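PDB 6ZTH: PlaB phospholipase from Legionella pneumophila, which probably hydrolyses phospholipids as a serine-hydrolase-like lipase and binds NAD(+) between the subunits of its tetramer. Local coordinates for residues D359-A364 and R416-P421; I344-D349 and M454-L459. All blocks are in the same frame, centred on the assembly; numbering follows the deposited sequence.

Contact 1 (D359-A364 and R416-P421). With NAD (nicotinamide-adenine-dinucleotide), chain K.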
loop_
_atom_site.group_PDB
_atom_site.type_symbol
_atom_site.label_atom_id
_atom_site.label_comp_id
_atom_site.label_asym_id
_atom_site.label_seq_id
_atom_site.Cartn_x
_atom_site.Cartn_y
_atom_site.Cartn_z
ATOM N N ASP D 359 -9.448 20.003 -4.740
ATOM C CA ASP D 359 -10.354 19.778 -5.851
ATOM C C ASP D 359 -10.233 20.944 -6.810
ATOM O O ASP D 359 -9.973 22.079 -6.405
ATOM C CB ASP D 359 -11.789 19.632 -5.392
ATOM C CG ASP D 359 -11.894 18.982 -4.030
ATOM O OD1 ASP D 359 -11.467 17.818 -3.874
ATOM O OD2 ASP D 359 -12.387 19.648 -3.101
ATOM N N LEU D 360 -10.457 20.650 -8.081
ATOM C CA LEU D 360 -10.198 21.585 -9.163
ATOM C C LEU D 360 -11.442 21.702 -10.022
ATOM O O LEU D 360 -11.965 20.689 -10.498
ATOM C CB LEU D 360 -9.008 21.104 -9.989
ATOM C CG LEU D 360 -8.521 22.043 -11.083
ATOM C CD1 LEU D 360 -7.006 22.100 -11.071
ATOM C CD2 LEU D 360 -9.052 21.572 -12.424
ATOM N N TYR D 361 -11.919 22.931 -10.207
ATOM C CA TYR D 361 -13.099 23.197 -11.018
ATOM C C TYR D 361 -12.730 24.130 -12.157
ATOM O O TYR D 361 -12.273 25.254 -11.922
ATOM C CB TYR D 361 -14.223 23.823 -10.190
ATOM C CG TYR D 361 -14.773 22.931 -9.114
ATOM C CD1 TYR D 361 -14.133 22.828 -7.893
ATOM C CD2 TYR D 361 -15.934 22.196 -9.311
ATOM C CE1 TYR D 361 -14.622 22.019 -6.901
ATOM C CE2 TYR D 361 -16.434 21.382 -8.318
ATOM C CZ TYR D 361 -15.772 21.300 -7.116
ATOM O OH TYR D 361 -16.255 20.494 -6.115
ATOM N N LEU D 362 -12.922 23.663 -13.386
ATOM C CA LEU D 362 -12.993 24.569 -14.521
ATOM C C LEU D 362 -14.315 25.320 -14.455
ATOM O O LEU D 362 -15.368 24.719 -14.220
ATOM C CB LEU D 362 -12.886 23.799 -15.830
ATOM C CG LEU D 362 -11.487 23.366 -16.265
ATOM C CD1 LEU D 362 -10.966 22.246 -15.389
ATOM C CD2 LEU D 362 -11.522 22.934 -17.722
ATOM N N THR D 363 -14.265 26.633 -14.646
ATOM C CA THR D 363 -15.459 27.463 -14.608
ATOM C C THR D 363 -15.498 28.332 -15.854
ATOM O O THR D 363 -14.458 28.722 -16.393
ATOM C CB THR D 363 -15.502 28.335 -13.348
ATOM O OG1 THR D 363 -14.704 29.508 -13.547
ATOM C CG2 THR D 363 -14.978 27.563 -12.146
ATOM N N ALA D 364 -16.712 28.625 -16.313
ATOM C CA ALA D 364 -16.909 29.396 -17.528
ATOM C C ALA D 364 -18.200 30.193 -17.397
ATOM O O ALA D 364 -18.901 30.121 -16.384
ATOM C CB ALA D 364 -16.941 28.484 -18.759
ATOM N N ARG D 416 -10.742 27.067 -10.369
ATOM C CA ARG D 416 -11.030 27.178 -8.942
ATOM C C ARG D 416 -10.447 25.957 -8.243
ATOM O O ARG D 416 -10.905 24.834 -8.472
ATOM C CB ARG D 416 -12.535 27.291 -8.686
ATOM C CG ARG D 416 -12.899 27.229 -7.213
ATOM C CD ARG D 416 -14.373 27.536 -6.958
ATOM N NE ARG D 416 -14.896 28.583 -7.830
ATOM C CZ ARG D 416 -15.905 28.425 -8.687
ATOM N NH1 ARG D 416 -16.523 27.255 -8.803
ATOM N NH2 ARG D 416 -16.297 29.448 -9.431
ATOM N N VAL D 417 -9.439 26.174 -7.399
ATOM C CA VAL D 417 -8.840 25.123 -6.585
ATOM C C VAL D 417 -9.109 25.442 -5.122
ATOM O O VAL D 417 -9.036 26.606 -4.709
ATOM C CB VAL D 417 -7.324 24.986 -6.850
ATOM C CG1 VAL D 417 -6.532 25.958 -5.998
ATOM C CG2 VAL D 417 -6.866 23.562 -6.582
ATOM N N LYS D 418 -9.424 24.412 -4.339
ATOM C CA LYS D 418 -9.795 24.586 -2.938
ATOM C C LYS D 418 -8.651 24.276 -1.978
ATOM O O LYS D 418 -8.424 25.037 -1.034
ATOM C CB LYS D 418 -11.013 23.711 -2.612
ATOM C CG LYS D 418 -12.328 24.327 -3.079
ATOM C CD LYS D 418 -13.546 23.524 -2.651
ATOM C CE LYS D 418 -14.165 22.814 -3.817
ATOM N NZ LYS D 418 -13.587 21.474 -3.843
ATOM N N ALA D 419 -7.930 23.175 -2.198
ATOM C CA ALA D 419 -6.769 22.824 -1.386
ATOM C C ALA D 419 -7.161 22.542 0.059
ATOM O O ALA D 419 -8.056 23.196 0.603
ATOM C CB ALA D 419 -5.723 23.941 -1.434
ATOM N N TYR D 420 -6.495 21.582 0.695
ATOM C CA TYR D 420 -6.869 21.158 2.034
ATOM C C TYR D 420 -5.654 21.059 2.942
ATOM O O TYR D 420 -4.542 20.799 2.477
ATOM C CB TYR D 420 -7.590 19.803 1.983
ATOM C CG TYR D 420 -8.885 19.906 1.226
ATOM C CD1 TYR D 420 -10.059 20.263 1.872
ATOM C CD2 TYR D 420 -8.928 19.691 -0.141
ATOM C CE1 TYR D 420 -11.245 20.379 1.179
ATOM C CE2 TYR D 420 -10.108 19.805 -0.844
ATOM C CZ TYR D 420 -11.261 20.156 -0.181
ATOM O OH TYR D 420 -12.443 20.268 -0.877
ATOM N N PRO D 421 -5.844 21.277 4.253
ATOM C CA PRO D 421 -7.127 21.640 4.876
ATOM C C PRO D 421 -7.582 23.057 4.530
ATOM O O PRO D 421 -6.756 23.946 4.336
ATOM C CB PRO D 421 -6.839 21.511 6.373
ATOM C CG PRO D 421 -5.378 21.722 6.485
ATOM C CD PRO D 421 -4.784 21.096 5.259
HETATM P PA NAD K . -11.126 9.036 -11.303
HETATM O O1A NAD K . -10.379 8.267 -12.352
HETATM O O2A NAD K . -12.204 9.871 -11.963
HETATM O O5B NAD K . -10.082 10.010 -10.503
HETATM C C5B NAD K . -8.972 9.412 -9.851
HETATM C C4B NAD K . -8.454 10.394 -8.715
HETATM O O4B NAD K . -8.287 11.813 -9.340
HETATM C C3B NAD K . -9.309 10.500 -7.788
HETATM O O3B NAD K . -8.627 10.564 -6.490
HETATM C C2B NAD K . -10.122 11.927 -8.059
HETATM O O2B NAD K . -10.710 12.431 -6.819
HETATM C C1B NAD K . -9.200 12.716 -8.487
HETATM N N9A NAD K . -9.772 13.868 -9.273
HETATM C C8A NAD K . -10.433 13.658 -10.416
HETATM N N7A NAD K . -10.831 14.857 -10.882
HETATM C C5A NAD K . -10.403 15.804 -10.024
HETATM C C6A NAD K . -10.520 17.188 -10.008
HETATM N N6A NAD K . -11.174 18.120 -10.950
HETATM N N1A NAD K . -9.985 17.878 -9.014
HETATM C C2A NAD K . -9.323 17.240 -8.015
HETATM N N3A NAD K . -9.204 15.885 -8.023
HETATM C C4A NAD K . -9.749 15.185 -9.031
HETATM O O3 NAD K . -11.823 7.975 -10.231
HETATM P PN NAD K . -12.705 8.438 -8.924
HETATM O O1N NAD K . -13.174 9.859 -9.115
HETATM O O2N NAD K . -11.846 8.357 -7.671
HETATM O O5D NAD K . -14.014 7.426 -8.760
HETATM C C5D NAD K . -13.798 6.091 -8.343
HETATM C C4D NAD K . -14.525 5.132 -9.272
HETATM O O4D NAD K . -15.739 5.557 -9.495
HETATM C C3D NAD K . -13.759 5.053 -10.740
HETATM O O3D NAD K . -13.948 3.693 -11.318
HETATM C C2D NAD K . -14.318 5.898 -11.455
HETATM O O2D NAD K . -14.186 5.549 -12.922
HETATM C C1D NAD K . -15.838 5.790 -10.985
HETATM N N1N NAD K . -16.529 6.907 -11.239
HETATM C C2N NAD K . -16.559 7.917 -10.331
HETATM C C3N NAD K . -17.297 9.078 -10.598
HETATM C C7N NAD K . -17.335 10.239 -9.554
HETATM O O7N NAD K . -18.346 10.806 -9.343
HETATM N N7N NAD K . -16.112 10.628 -8.829
HETATM C C4N NAD K . -17.980 9.194 -11.778
HETATM C C5N NAD K . -17.947 8.182 -12.686
HETATM C C6N NAD K . -17.212 7.020 -12.413
#
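D359-A364 and R416-P421 pair as antiparallel strands at one border of a three-stranded sheet, and the outer strand, 360-364, turns its outer backbone edge to the adenine of NAD. Y361 and R416 form the hydrogen-bonded pair: Y361 N reaches R416 O at 2.8 Å, and R416 N returns the bond to Y361 O at 2.8 Å, less straight at the hydrogen (132°). L360 and V417 form the non-hydrogen-bonded pair beside it, and beyond the strand end K418 N still reaches D359 O at 3.2 Å.

The adenine takes the place of a further strand beside L360: L360 N donates to N1A of the NAD at 3.0 Å and L360 O accepts from N6A at 2.7 Å, so L360 holds the base by its main chain, through one donor and one acceptor. The strand edge is thus part of an NAD site shared between subunits, since R381, R383 and Y393 of this chain and N209 and Y211 of a second subunit also bond the dinucleotide.

The side chains of Y361, T363 and R416 share one sheet face. T363 CG2 sits over one face of the R416 guanidinium, 3.6 Å from NH2. With CG anti to the backbone N (chi1 173°) and a bend at chi3, the arginine takes its charged end past T363 to a salt bridge with E370, itself an NAD-site residue. Y361 OH is hydrogen-bonded to D206 of the second subunit. D359 lies near K418 and the hydroxyl of Y420, but its OD2 is modelled too close to its neighbours for their detail to be trusted; OD1 forms a salt bridge with R145 of the second subunit.

Contact 2 (I344-D349 and M454-L459)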
loop_
_atom_site.group_PDB
_atom_site.type_symbol
_atom_site.label_atom_id
_atom_site.label_comp_id
_atom_site.label_asym_id
_atom_site.label_seq_id
_atom_site.Cartn_x
_atom_site.Cartn_y
_atom_site.Cartn_z
ATOM N N ILE D 344 -2.424 19.962 -17.895
ATOM C CA ILE D 344 -1.617 19.204 -16.947
ATOM C C ILE D 344 -1.431 20.078 -15.715
ATOM O O ILE D 344 -0.668 21.052 -15.746
ATOM C CB ILE D 344 -0.268 18.784 -17.548
ATOM C CG1 ILE D 344 -0.497 17.723 -18.629
ATOM C CG2 ILE D 344 0.662 18.274 -16.462
ATOM C CD1 ILE D 344 0.748 17.331 -19.402
ATOM N N PHE D 345 -2.126 19.732 -14.633
ATOM C CA PHE D 345 -2.139 20.547 -13.426
ATOM C C PHE D 345 -1.086 20.064 -12.438
ATOM O O PHE D 345 -1.064 18.886 -12.067
ATOM C CB PHE D 345 -3.519 20.505 -12.764
ATOM C CG PHE D 345 -4.511 21.458 -13.361
ATOM C CD1 PHE D 345 -4.317 22.827 -13.276
ATOM C CD2 PHE D 345 -5.639 20.986 -14.006
ATOM C CE1 PHE D 345 -5.229 23.706 -13.828
ATOM C CE2 PHE D 345 -6.553 21.859 -14.559
ATOM C CZ PHE D 345 -6.349 23.221 -14.468
ATOM N N ARG D 346 -0.215 20.978 -12.017
ATOM C CA ARG D 346 0.684 20.763 -10.892
ATOM C C ARG D 346 0.321 21.759 -9.799
ATOM O O ARG D 346 0.028 22.925 -10.083
ATOM C CB ARG D 346 2.150 20.932 -11.285
ATOM C CG ARG D 346 3.120 20.718 -10.128
ATOM C CD ARG D 346 4.562 20.988 -10.537
ATOM N NE ARG D 346 5.507 20.558 -9.509
ATOM C CZ ARG D 346 6.204 21.379 -8.723
ATOM N NH1 ARG D 346 6.078 22.697 -8.833
ATOM N NH2 ARG D 346 7.034 20.876 -7.822
ATOM N N LEU D 347 0.345 21.302 -8.552
ATOM C CA LEU D 347 -0.100 22.110 -7.425
ATOM C C LEU D 347 0.950 22.068 -6.327
ATOM O O LEU D 347 1.232 21.001 -5.772
ATOM C CB LEU D 347 -1.453 21.616 -6.909
ATOM C CG LEU D 347 -2.591 21.870 -7.900
ATOM C CD1 LEU D 347 -2.823 20.665 -8.804
ATOM C CD2 LEU D 347 -3.859 22.255 -7.161
ATOM N N ILE D 348 1.524 23.230 -6.024
ATOM C CA ILE D 348 2.495 23.396 -4.959
ATOM C C ILE D 348 2.013 24.520 -4.046
ATOM O O ILE D 348 0.963 25.122 -4.271
ATOM C CB ILE D 348 3.907 23.697 -5.500
ATOM C CG1 ILE D 348 3.831 24.729 -6.626
ATOM C CG2 ILE D 348 4.569 22.421 -5.996
ATOM C CD1 ILE D 348 5.117 25.488 -6.852
ATOM N N ASP D 349 2.791 24.794 -3.003
ATOM C CA ASP D 349 2.542 25.916 -2.111
ATOM C C ASP D 349 3.840 26.692 -1.930
ATOM O O ASP D 349 4.913 26.266 -2.368
ATOM C CB ASP D 349 1.991 25.450 -0.758
ATOM C CG ASP D 349 3.040 24.779 0.100
ATOM O OD1 ASP D 349 3.815 23.961 -0.438
ATOM O OD2 ASP D 349 3.093 25.070 1.313
HETATM N N MSE D 454 0.386 23.377 -19.645
HETATM C CA MSE D 454 0.886 23.028 -18.323
HETATM C C MSE D 454 0.537 24.142 -17.351
HETATM O O MSE D 454 0.870 25.305 -17.581
HETATM C CB MSE D 454 2.388 22.800 -18.357
HETATM C CG MSE D 454 2.859 22.053 -19.583
HETATM SE SE MSE D 454 4.793 21.999 -19.672
HETATM C CE MSE D 454 4.982 20.126 -20.164
ATOM N N VAL D 455 -0.136 23.783 -16.264
ATOM C CA VAL D 455 -0.637 24.748 -15.295
ATOM C C VAL D 455 -0.062 24.380 -13.936
ATOM O O VAL D 455 -0.374 23.314 -13.389
ATOM C CB VAL D 455 -2.172 24.781 -15.258
ATOM C CG1 VAL D 455 -2.654 25.787 -14.226
ATOM C CG2 VAL D 455 -2.729 25.112 -16.637
ATOM N N GLU D 456 0.783 25.256 -13.397
ATOM C CA GLU D 456 1.357 25.095 -12.067
ATOM C C GLU D 456 0.650 26.054 -11.119
ATOM O O GLU D 456 0.622 27.266 -11.362
ATOM C CB GLU D 456 2.862 25.361 -12.088
ATOM C CG GLU D 456 3.534 25.285 -10.724
ATOM C CD GLU D 456 5.045 25.191 -10.825
ATOM O OE1 GLU D 456 5.723 26.228 -10.667
ATOM O OE2 GLU D 456 5.558 24.080 -11.068
ATOM N N ILE D 457 0.077 25.513 -10.048
ATOM C CA ILE D 457 -0.750 26.272 -9.117
ATOM C C ILE D 457 -0.015 26.357 -7.787
ATOM O O ILE D 457 0.203 25.331 -7.129
ATOM C CB ILE D 457 -2.139 25.627 -8.938
ATOM C CG1 ILE D 457 -2.802 25.358 -10.296
ATOM C CG2 ILE D 457 -3.017 26.499 -8.038
ATOM C CD1 ILE D 457 -3.749 26.441 -10.775
HETATM N N MSE D 458 0.369 27.569 -7.394
HETATM C CA MSE D 458 0.984 27.784 -6.086
HETATM C C MSE D 458 -0.009 28.423 -5.114
HETATM O O MSE D 458 -0.459 29.550 -5.330
HETATM C CB MSE D 458 2.230 28.670 -6.195
HETATM C CG MSE D 458 2.873 28.969 -4.841
HETATM SE SE MSE D 458 4.747 29.513 -4.905
HETATM C CE MSE D 458 4.515 31.447 -4.874
ATOM N N LEU D 459 -0.342 27.703 -4.046
ATOM C CA LEU D 459 -1.243 28.194 -3.015
ATOM C C LEU D 459 -0.447 28.806 -1.869
ATOM O O LEU D 459 0.707 28.444 -1.624
ATOM C CB LEU D 459 -2.132 27.072 -2.476
ATOM C CG LEU D 459 -3.447 26.807 -3.208
ATOM C CD1 LEU D 459 -4.555 27.711 -2.696
ATOM C CD2 LEU D 459 -3.264 26.992 -4.700
#
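I344-D349 and M454-L459 run side by side as parallel strands, paired in register from I344 with M454 to D349 with L459, their axes 4.4 Å apart and 24° from parallel. The ladder is regular: V455 N bonds I344 O at 2.8 Å, and R346 and I348 each bond M454-L459 through both N and O, R346 N to V455 O at 2.7 Å and I457 N to R346 O at 2.6 Å.

The tight face carries F345, L347, V455, I457 and L459, with D349 at its end. The F345 ring lies alongside V455, CE1 to CG1 at 3.3 Å, and L347 CG leans on I457 CB at 3.9 Å. The other face is looser only in being partly open to solvent at R346, I348 and M458, and it is more polar. The extended chain of R346 runs beside E456; in a salt bridge, E456 OE2 takes R346 NH1 at 2.7 Å from above the carboxylate plane, guanidinium and carboxylate planes 52° apart. CG1 of I348, between the backbone N and carbonyl carbon (chi1 44°), sends CD1 toward the same carboxylate.

W174 of helix 171-179 packs on I344, R346 and E456; strand 231-238 flanks M454-L459, and V417 of strand 413-417 meets L347, I457 and L459.

In the fold
Both contacts are largely buried, their centres 11 Å apart, and contact 1 is nested in the chain loop that contact 2 closes. They lie in different sheets, an antiparallel one in contact 1 and a mixed one, here with a parallel pair, in contact 2, yet their apolar faces meet: L360 CD2 lies 3.3 Å from F345 CE2, and V417 CG1 3.7 Å from L459 CD2. L360 thus gives its backbone to adenine and its side chain to the mixed sheet. The polar chemistry differs with place. Contact 1 sends R416 to E370, and D359 and Y361 to a second subunit, whereas contact 2, touched by no other protein chain, pairs R346 with E456 within its own strands.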